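Long-range contacts in MgGH51 (Meripilus giganteus, PDB 6ZPV), which probably hydrolyses terminal alpha-L-arabinofuranosyl residues from arabinose-containing polysaccharides, as a family GH51 alpha-L-arabinofuranosidase: residues Val454-Thr458 with Ala616-Ser620; Ile504-Phe510 with Ser588-Glu592. All coordinates share one frame; numbering follows the deposited sequence. Where two conformers were deposited one is given.

Contact 1 (Val454-Thr458 with Ala616-Ser620); sequences VQSAT and AFSVS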
ATOM      1  N   VAL A 454     -12.095  -5.412  17.536  1.00 12.53           N
ATOM      2  CA  VAL A 454     -11.696  -6.728  18.092  1.00 12.72           C
ATOM      3  C   VAL A 454     -12.542  -7.806  17.415  1.00 12.50           C
ATOM      4  O   VAL A 454     -12.046  -8.874  17.028  1.00 13.44           O
ATOM      5  CB  VAL A 454     -11.753  -6.762  19.601  1.00 12.68           C
ATOM      6  CG1 VAL A 454     -11.294  -8.107  20.129  1.00 14.72           C
ATOM      7  CG2 VAL A 454     -10.898  -5.667  20.228  1.00 13.83           C
ATOM      8  N   GLN A 455     -13.843  -7.552  17.287  1.00 13.18           N
ATOM      9  CA  GLN A 455     -14.755  -8.490  16.623  1.00 14.26           C
ATOM     10  C   GLN A 455     -14.257  -8.824  15.209  1.00 12.41           C
ATOM     11  O   GLN A 455     -14.262 -10.024  14.774  1.00 12.41           O
ATOM     12  CB  GLN A 455     -16.183  -7.866  16.554  1.00 14.29           C
ATOM     13  CG  GLN A 455     -17.301  -8.818  16.080  1.00 15.07           C
ATOM     14  CD  GLN A 455     -18.656  -8.183  15.871  1.00 15.53           C
ATOM     15  OE1 GLN A 455     -18.828  -6.997  16.194  1.00 16.34           O
ATOM     16  NE2 GLN A 455     -19.604  -8.953  15.378  1.00 17.71           N
ATOM     17  N   SER A 456     -13.924  -7.802  14.426  1.00 11.83           N
ATOM     18  CA  SER A 456     -13.572  -8.069  13.006  1.00 11.83           C
ATOM     19  C   SER A 456     -12.240  -8.790  12.934  1.00 11.27           C
ATOM     20  O   SER A 456     -12.094  -9.752  12.151  1.00 11.71           O
ATOM     21  CB  SER A 456     -13.592  -6.780  12.194  1.00 12.33           C
ATOM     22  OG  SER A 456     -12.483  -5.892  12.451  1.00 11.95           O
ATOM     23  N   ALA A 457     -11.244  -8.427  13.727  1.00 11.13           N
ATOM     24  CA  ALA A 457      -9.928  -9.054  13.725  1.00 10.80           C
ATOM     25  C   ALA A 457     -10.025 -10.511  14.143  1.00 11.43           C
ATOM     26  O   ALA A 457      -9.297 -11.362  13.619  1.00 11.67           O
ATOM     27  CB  ALA A 457      -8.965  -8.285  14.615  1.00 11.49           C
ATOM     28  N   THR A 458     -10.869 -10.779  15.170  1.00 11.77           N
ATOM     29  CA  THR A 458     -10.969 -12.174  15.652  1.00 11.54           C
ATOM     30  C   THR A 458     -11.692 -13.062  14.649  1.00 11.50           C
ATOM     31  O   THR A 458     -11.336 -14.235  14.481  1.00 12.03           O
ATOM     32  CB  THR A 458     -11.581 -12.206  17.052  1.00 12.03           C
ATOM     33  OG1 THR A 458     -12.912 -11.696  17.114  1.00 14.72           O
ATOM     34  CG2 THR A 458     -10.704 -11.503  18.039  1.00 12.10           C
ATOM     35  N   ALA A 616     -13.169 -14.506  25.480  1.00 14.72           N
ATOM     36  CA  ALA A 616     -14.050 -14.005  24.418  1.00 15.21           C
ATOM     37  C   ALA A 616     -13.299 -12.998  23.539  1.00 13.62           C
ATOM     38  O   ALA A 616     -12.495 -12.223  24.054  1.00 14.92           O
ATOM     39  CB  ALA A 616     -15.245 -13.315  25.047  1.00 17.01           C
ATOM     40  N   PHE A 617     -13.558 -13.036  22.266  1.00 13.39           N
ATOM     41  CA  PHE A 617     -13.012 -12.073  21.304  1.00 13.34           C
ATOM     42  C   PHE A 617     -11.501 -11.963  21.501  1.00 12.46           C
ATOM     43  O   PHE A 617     -10.982 -10.884  21.871  1.00 13.02           O
ATOM     44  CB  PHE A 617     -13.701 -10.713  21.406  1.00 14.48           C
ATOM     45  CG  PHE A 617     -15.179 -10.794  21.119  1.00 16.50           C
ATOM     46  CD1 PHE A 617     -15.674 -11.214  19.857  1.00 17.07           C
ATOM     47  CD2 PHE A 617     -16.094 -10.533  22.101  1.00 17.30           C
ATOM     48  CE1 PHE A 617     -17.007 -11.381  19.608  1.00 18.76           C
ATOM     49  CE2 PHE A 617     -17.464 -10.676  21.850  1.00 18.91           C
ATOM     50  CZ  PHE A 617     -17.896 -11.112  20.613  1.00 18.43           C
ATOM     51  N   SER A 618     -10.776 -13.038  21.229  1.00 12.38           N
ATOM     52  CA  SER A 618      -9.309 -13.009  21.382  1.00 12.42           C
ATOM     53  C   SER A 618      -8.598 -13.714  20.226  1.00 12.36           C
ATOM     54  O   SER A 618      -9.122 -14.695  19.650  1.00 13.05           O
ATOM     55  CB  SER A 618      -8.894 -13.629  22.698  1.00 13.17           C
ATOM     56  OG  SER A 618      -9.212 -15.011  22.801  1.00 13.42           O
ATOM     57  N   VAL A 619      -7.380 -13.259  19.979  1.00 11.97           N
ATOM     58  CA  VAL A 619      -6.429 -13.929  19.111  1.00 11.74           C
ATOM     59  C   VAL A 619      -5.203 -14.203  19.983  1.00 11.54           C
ATOM     60  O   VAL A 619      -4.640 -13.267  20.570  1.00 12.10           O
ATOM     61  CB  VAL A 619      -5.981 -13.090  17.897  1.00 12.62           C
ATOM     62  CG1 VAL A 619      -5.030 -13.887  17.022  1.00 13.75           C
ATOM     63  CG2 VAL A 619      -7.205 -12.623  17.112  1.00 14.07           C
ATOM     64  N   SER A 620      -4.780 -15.463  20.058  1.00 11.41           N
ATOM     65  CA  SER A 620      -3.670 -15.873  20.930  1.00 11.83           C
ATOM     66  C   SER A 620      -2.670 -16.679  20.129  1.00 11.83           C
ATOM     67  O   SER A 620      -3.063 -17.477  19.256  1.00 12.85           O
ATOM     68  CB  SER A 620      -4.142 -16.662  22.129  1.00 11.97           C
ATOM     69  OG  SER A 620      -5.178 -15.975  22.833  1.00 12.97           O
TER
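Thr458 and Val454, one turn apart on the helix, present their methyl groups to the backbone of Phe617-Val619. CG2 of Thr458 does most of the touching: it lies 3.5 Å from Ser618 N and 3.6 Å from Phe617 C, and its other neighbour is Val619 CG2, at 3.8 Å. At the next level Val454 CG1 rests 3.3 Å from Phe617 O and also meets Phe617 CB at 3.8 Å. The Phe617 ring meets Thr458 with its edge: Thr458 OG1 lies in the ring plane, 3.9 Å from CD1. CA of Gln455 stands oblique to the same ring, and its CG is also near.

The two branches of Thr458 divide the work. With OG1 set between the backbone N and the carbonyl carbon (chi1 62°), the hydroxyl turns back onto its own helix, 3.0 Å from Val454 O and also close to Gln455 O, while CG2 is left facing the strand. The interface is therefore apolar packing against peptide groups whose hydrogen bonds run to other neighbours: Phe617 O accepts from Thr582 OG1, and Ser618 pairs through its backbone with Asn554. Farther out, Phe515 of helix 507-517 lies against Val619, and Glu585 touches the Phe617 side chain.

Phe617 has a positive phi of 50°, and together with Ser618 it faces Asn554, which defines a G1 beta bulge at the start of strand 618-625. The axes of helical segment 454-458 and strand segment 618-620 approach to 8.3 Å at 45°. Since helix 454-469 follows barrel strand 424-432 and precedes its parallel neighbour 474-479, the contact joins a beta-alpha-beta crossover of the catalytic (beta/alpha)8 barrel to the antiparallel beta domain that accompanies it in GH51 enzymes.

Contact 2 (Ile504-Phe510 with Ser588-Glu592); sequences IKSTSFF and SNTPE. With NAG (2-acetamido-2-deoxy-beta-D-glucopyranose), chain C; NAG (2-acetamido-2-deoxy-beta-D-glucopyranose), chain B.
Asn589 reaches from its loop to the turn between strand 503-505 and helix 507-517; its CB, CG and ND2 all lie near Lys505 O, while CB also meets Ile504 CG2. CB lies 3.8 Å from Ile504 CG2 and 3.6 Å from Lys505 O. With CG anti to the carbonyl carbon (chi1 -66°), the amide is carried over that turn. ND2 donates to Lys505 O at 2.9 Å, a bent bond (140° at the hydrogen) that arrives in the carbonyl plane although the acceptor is tilted from the amide plane. The same nitrogen lies at the edge of the Phe510 ring, 4.0 Å from CE2, the two planes standing 88° apart. OD1 accepts from Ile597 N, so both ends of the amide are held. A leucine here would probably leave Lys505 O and Ile597 N without these mates and loosen the loop's hold on the turn.

The backbone adds a second link: one water accepts from both Thr507 N and Asn589 N, each at 3.0 Å. Beyond it Ile504 CD1 packs across Pro591 CG at 3.9 Å, and Glu592 OE2 accepts from N2 of the chain C NAG at 2.9 Å. The chemistry thus grades from a buried amide clasp on backbone groups, through apolar packing, to a polar contact with a glycan.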
ATOM      1  N   ILE A 504      -1.429   4.559  13.140  1.00 12.34           N
ATOM      2  CA  ILE A 504      -2.360   3.804  13.978  1.00 12.89           C
ATOM      3  C   ILE A 504      -2.354   2.364  13.476  1.00 12.03           C
ATOM      4  O   ILE A 504      -2.770   2.108  12.321  1.00 13.29           O
ATOM      5  CB  ILE A 504      -3.781   4.403  13.896  1.00 13.33           C
ATOM      6  CG1 ILE A 504      -3.812   5.855  14.353  1.00 16.84           C
ATOM      7  CG2 ILE A 504      -4.714   3.605  14.786  1.00 15.73           C
ATOM      8  CD1 ILE A 504      -4.488   6.740  13.516  1.00 33.59           C
ATOM      9  N   LYS A 505      -1.947   1.439  14.322  1.00 12.33           N
ATOM     10  CA  LYS A 505      -1.926   0.008  13.995  1.00 12.23           C
ATOM     11  C   LYS A 505      -3.246  -0.576  14.483  1.00 12.07           C
ATOM     12  O   LYS A 505      -3.541  -0.571  15.670  1.00 12.79           O
ATOM     13  CB  LYS A 505      -0.734  -0.654  14.705  1.00 14.36           C
ATOM     14  CG  LYS A 505       0.616  -0.159  14.226  1.00 18.46           C
ATOM     15  CD  LYS A 505       1.762  -0.545  15.017  1.00 20.72           C
ATOM     16  CE  LYS A 505       2.936   0.377  14.656  1.00 26.82           C
ATOM     17  NZ  LYS A 505       4.175  -0.029  15.347  1.00 31.55           N
ATOM     18  N   SER A 506      -4.044  -1.097  13.565  1.00 11.83           N
ATOM     19  CA  SER A 506      -5.400  -1.596  13.884  1.00 11.87           C
ATOM     20  C   SER A 506      -5.347  -2.935  14.640  1.00 10.78           C
ATOM     21  O   SER A 506      -4.364  -3.677  14.616  1.00 11.60           O
ATOM     22  CB  SER A 506      -6.213  -1.747  12.647  1.00 11.73           C
ATOM     23  OG  SER A 506      -5.811  -2.861  11.842  1.00 11.24           O
ATOM     24  N   THR A 507      -6.515  -3.304  15.179  1.00 11.30           N
ATOM     25  CA  THR A 507      -6.701  -4.678  15.688  1.00 11.13           C
ATOM     26  C   THR A 507      -6.376  -5.743  14.616  1.00 10.78           C
ATOM     27  O   THR A 507      -5.663  -6.702  14.893  1.00 11.54           O
ATOM     28  CB  THR A 507      -8.143  -4.842  16.197  1.00 11.32           C
ATOM     29  OG1 THR A 507      -9.014  -4.502  15.106  1.00 11.82           O
ATOM     30  CG2 THR A 507      -8.460  -3.966  17.409  1.00 12.23           C
ATOM     31  N   SER A 508      -6.874  -5.496  13.404  1.00 10.85           N
ATOM     32  CA  SER A 508      -6.612  -6.414  12.305  1.00 10.46           C
ATOM     33  C   SER A 508      -5.127  -6.470  11.932  1.00 10.84           C
ATOM     34  O   SER A 508      -4.661  -7.546  11.567  1.00 10.94           O
ATOM     35  CB  SER A 508      -7.496  -6.055  11.093  1.00 11.11           C
ATOM     36  OG  SER A 508      -8.850  -6.325  11.391  1.00 12.00           O
ATOM     37  N   PHE A 509      -4.421  -5.333  12.034  1.00 10.59           N
ATOM     38  CA  PHE A 509      -2.969  -5.341  11.825  1.00 10.67           C
ATOM     39  C   PHE A 509      -2.318  -6.303  12.799  1.00 10.72           C
ATOM     40  O   PHE A 509      -1.454  -7.107  12.410  1.00 11.20           O
ATOM     41  CB  PHE A 509      -2.405  -3.933  12.023  1.00 11.52           C
ATOM     42  CG  PHE A 509      -0.890  -3.907  12.065  1.00 12.09           C
ATOM     43  CD1 PHE A 509      -0.158  -3.777  10.910  1.00 13.47           C
ATOM     44  CD2 PHE A 509      -0.203  -4.031  13.274  1.00 14.02           C
ATOM     45  CE1 PHE A 509       1.230  -3.732  10.975  1.00 15.70           C
ATOM     46  CE2 PHE A 509       1.187  -3.973  13.337  1.00 16.02           C
ATOM     47  CZ  PHE A 509       1.880  -3.836  12.158  1.00 17.79           C
ATOM     48  N   PHE A 510      -2.695  -6.234  14.083  1.00 10.98           N
ATOM     49  CA  PHE A 510      -2.074  -7.135  15.058  1.00 11.11           C
ATOM     50  C   PHE A 510      -2.431  -8.588  14.774  1.00 10.77           C
ATOM     51  O   PHE A 510      -1.566  -9.429  14.977  1.00 11.94           O
ATOM     52  CB  PHE A 510      -2.417  -6.704  16.489  1.00 11.94           C
ATOM     53  CG  PHE A 510      -1.732  -5.424  16.903  1.00 11.93           C
ATOM     54  CD1 PHE A 510      -0.349  -5.347  16.929  1.00 13.71           C
ATOM     55  CD2 PHE A 510      -2.458  -4.303  17.281  1.00 13.86           C
ATOM     56  CE1 PHE A 510       0.265  -4.180  17.337  1.00 14.51           C
ATOM     57  CE2 PHE A 510      -1.856  -3.152  17.692  1.00 15.01           C
ATOM     58  CZ  PHE A 510      -0.496  -3.092  17.685  1.00 15.24           C
ATOM     59  N   SER A 588     -11.722  -0.484  19.022  1.00 15.55           N
ATOM     60  CA  SER A 588     -10.877  -0.131  17.863  0.70 14.89           C
ATOM     61  C   SER A 588      -9.724   0.759  18.322  1.00 14.01           C
ATOM     62  O   SER A 588      -9.848   1.495  19.313  1.00 15.14           O
ATOM     63  CB  SER A 588     -11.645   0.705  16.799  0.70 16.70           C
ATOM     64  OG  SER A 588     -12.596   0.016  16.022  0.70 16.46           O
ATOM     65  N   ASN A 589      -8.644   0.758  17.559  1.00 13.45           N
ATOM     66  CA  ASN A 589      -7.607   1.798  17.647  1.00 13.50           C
ATOM     67  C   ASN A 589      -7.996   2.936  16.716  1.00 13.91           C
ATOM     68  O   ASN A 589      -8.317   2.740  15.561  1.00 13.88           O
ATOM     69  CB  ASN A 589      -6.234   1.208  17.320  1.00 13.13           C
ATOM     70  CG  ASN A 589      -5.861   0.194  18.400  1.00 13.76           C
ATOM     71  OD1 ASN A 589      -6.161   0.438  19.582  1.00 15.36           O
ATOM     72  ND2 ASN A 589      -5.204  -0.898  17.992  1.00 14.06           N
ATOM     73  N   THR A 590      -7.998   4.155  17.262  1.00 15.15           N
ATOM     74  CA  THR A 590      -8.450   5.349  16.516  1.00 15.26           C
ATOM     75  C   THR A 590      -7.452   6.453  16.683  1.00 14.87           C
ATOM     76  O   THR A 590      -6.527   6.380  17.479  1.00 16.44           O
ATOM     77  CB  THR A 590      -9.787   5.844  17.096  1.00 17.00           C
ATOM     78  OG1 THR A 590      -9.523   6.318  18.416  1.00 19.54           O
ATOM     79  CG2 THR A 590     -10.840   4.776  17.125  1.00 16.72           C
ATOM     80  N   PRO A 591      -7.579   7.558  15.904  1.00 17.30           N
ATOM     81  CA  PRO A 591      -6.619   8.649  16.067  1.00 19.05           C
ATOM     82  C   PRO A 591      -6.622   9.207  17.503  1.00 20.36           C
ATOM     83  O   PRO A 591      -5.529   9.533  18.003  1.00 22.12           O
ATOM     84  CB  PRO A 591      -7.141   9.707  15.059  1.00 20.50           C
ATOM     85  CG  PRO A 591      -7.709   8.841  13.969  1.00 19.77           C
ATOM     86  CD  PRO A 591      -8.411   7.721  14.687  1.00 17.28           C
ATOM     87  N   GLU A 592      -7.792   9.174  18.162  1.00 19.63           N
ATOM     88  CA  GLU A 592      -7.924   9.661  19.543  1.00 23.27           C
ATOM     89  C   GLU A 592      -7.339   8.682  20.585  1.00 21.46           C
ATOM     90  O   GLU A 592      -6.913   9.122  21.651  1.00 25.28           O
ATOM     91  CB  GLU A 592      -9.377  10.035  19.836  1.00 26.65           C
ATOM     92  CG  GLU A 592      -9.856  11.127  18.920  1.00 33.27           C
ATOM     93  CD  GLU A 592      -9.989  10.844  17.435  1.00 34.09           C
ATOM     94  OE1 GLU A 592     -10.377   9.667  17.071  1.00 30.51           O
ATOM     95  OE2 GLU A 592      -9.725  11.850  16.619  1.00 34.77           O
TER
HETATM   96  C1  NAG C   2      -9.247  15.515  15.093  1.00 32.61           C
HETATM   97  C2  NAG C   2      -8.784  15.399  16.543  1.00 31.00           C
HETATM   98  C3  NAG C   2      -9.954  15.459  17.576  1.00 41.30           C
HETATM   99  C4  NAG C   2     -10.800  16.705  17.333  1.00 56.12           C
HETATM  100  C5  NAG C   2     -11.150  16.728  15.819  1.00 47.28           C
HETATM  101  C6  NAG C   2     -12.003  17.891  15.373  1.00 49.96           C
HETATM  102  C7  NAG C   2      -6.781  14.096  16.882  1.00 29.11           C
HETATM  103  C8  NAG C   2      -6.261  12.690  17.179  1.00 29.65           C
HETATM  104  N2  NAG C   2      -8.091  14.223  16.744  1.00 28.73           N
HETATM  105  O3  NAG C   2      -9.518  15.409  18.945  1.00 48.18           O
HETATM  106  O4  NAG C   2     -11.966  16.705  18.237  1.00 78.37           O
HETATM  107  O5  NAG C   2      -9.962  16.675  14.920  1.00 35.37           O
HETATM  108  O6  NAG C   2     -11.151  19.057  15.319  1.00 62.29           O
HETATM  109  O7  NAG C   2      -6.047  15.092  16.847  1.00 35.28           O
HETATM  110  C1  NAG B   1      -7.293  14.959  10.185  1.00 17.19           C
HETATM  111  C2  NAG B   1      -7.794  16.363  10.610  1.00 18.29           C
HETATM  112  C3  NAG B   1      -7.722  16.566  12.119  1.00 20.17           C
HETATM  113  C4  NAG B   1      -8.352  15.371  12.864  1.00 23.52           C
HETATM  114  C5  NAG B   1      -7.712  14.133  12.373  1.00 20.87           C
HETATM  115  C6  NAG B   1      -8.162  12.820  13.087  1.00 22.74           C
HETATM  116  C7  NAG B   1      -7.650  18.160   8.957  1.00 23.02           C
HETATM  117  C8  NAG B   1      -6.694  19.147   8.375  1.00 26.82           C
HETATM  118  N2  NAG B   1      -7.051  17.394   9.863  1.00 19.67           N
HETATM  119  O3  NAG B   1      -8.398  17.783  12.455  1.00 23.04           O
HETATM  120  O4  NAG B   1      -8.085  15.612  14.271  1.00 25.47           O
HETATM  121  O5  NAG B   1      -7.965  14.000  10.970  1.00 19.21           O
HETATM  122  O6  NAG B   1      -9.556  12.742  12.903  1.00 28.76           O
HETATM  123  O7  NAG B   1      -8.835  18.155   8.658  1.00 30.82           O
HETATM  124  O   HOH W   1      -8.467  -1.079  15.208  1.00 12.66           O

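Contacts 1 and 2 have centres about 13 Å apart and meet through helices 454-469 and 507-517: Ala457 CB lies 3.6 Å from Thr507 C, and Val454 N lies 3.9 Å from Thr507 CG2. The loop holding 588-592 is tied to the start of helix 454-469 as well, since Val454 shares a backbone hydrogen bond with Ala587 and, in the conformer given, Ser588 OG bonds to Pro452 O. Val454 thus faces both neighbourhoods. The segments of contact 2 fall between those of contact 1 in sequence. Contact 2 alone reaches a sugar: Pro591 and Glu592, with Val486 and Asn487, border a glycan, probably N-linked at Asn487, which lies in an Asn-Ser-Thr sequon, rather than a substrate.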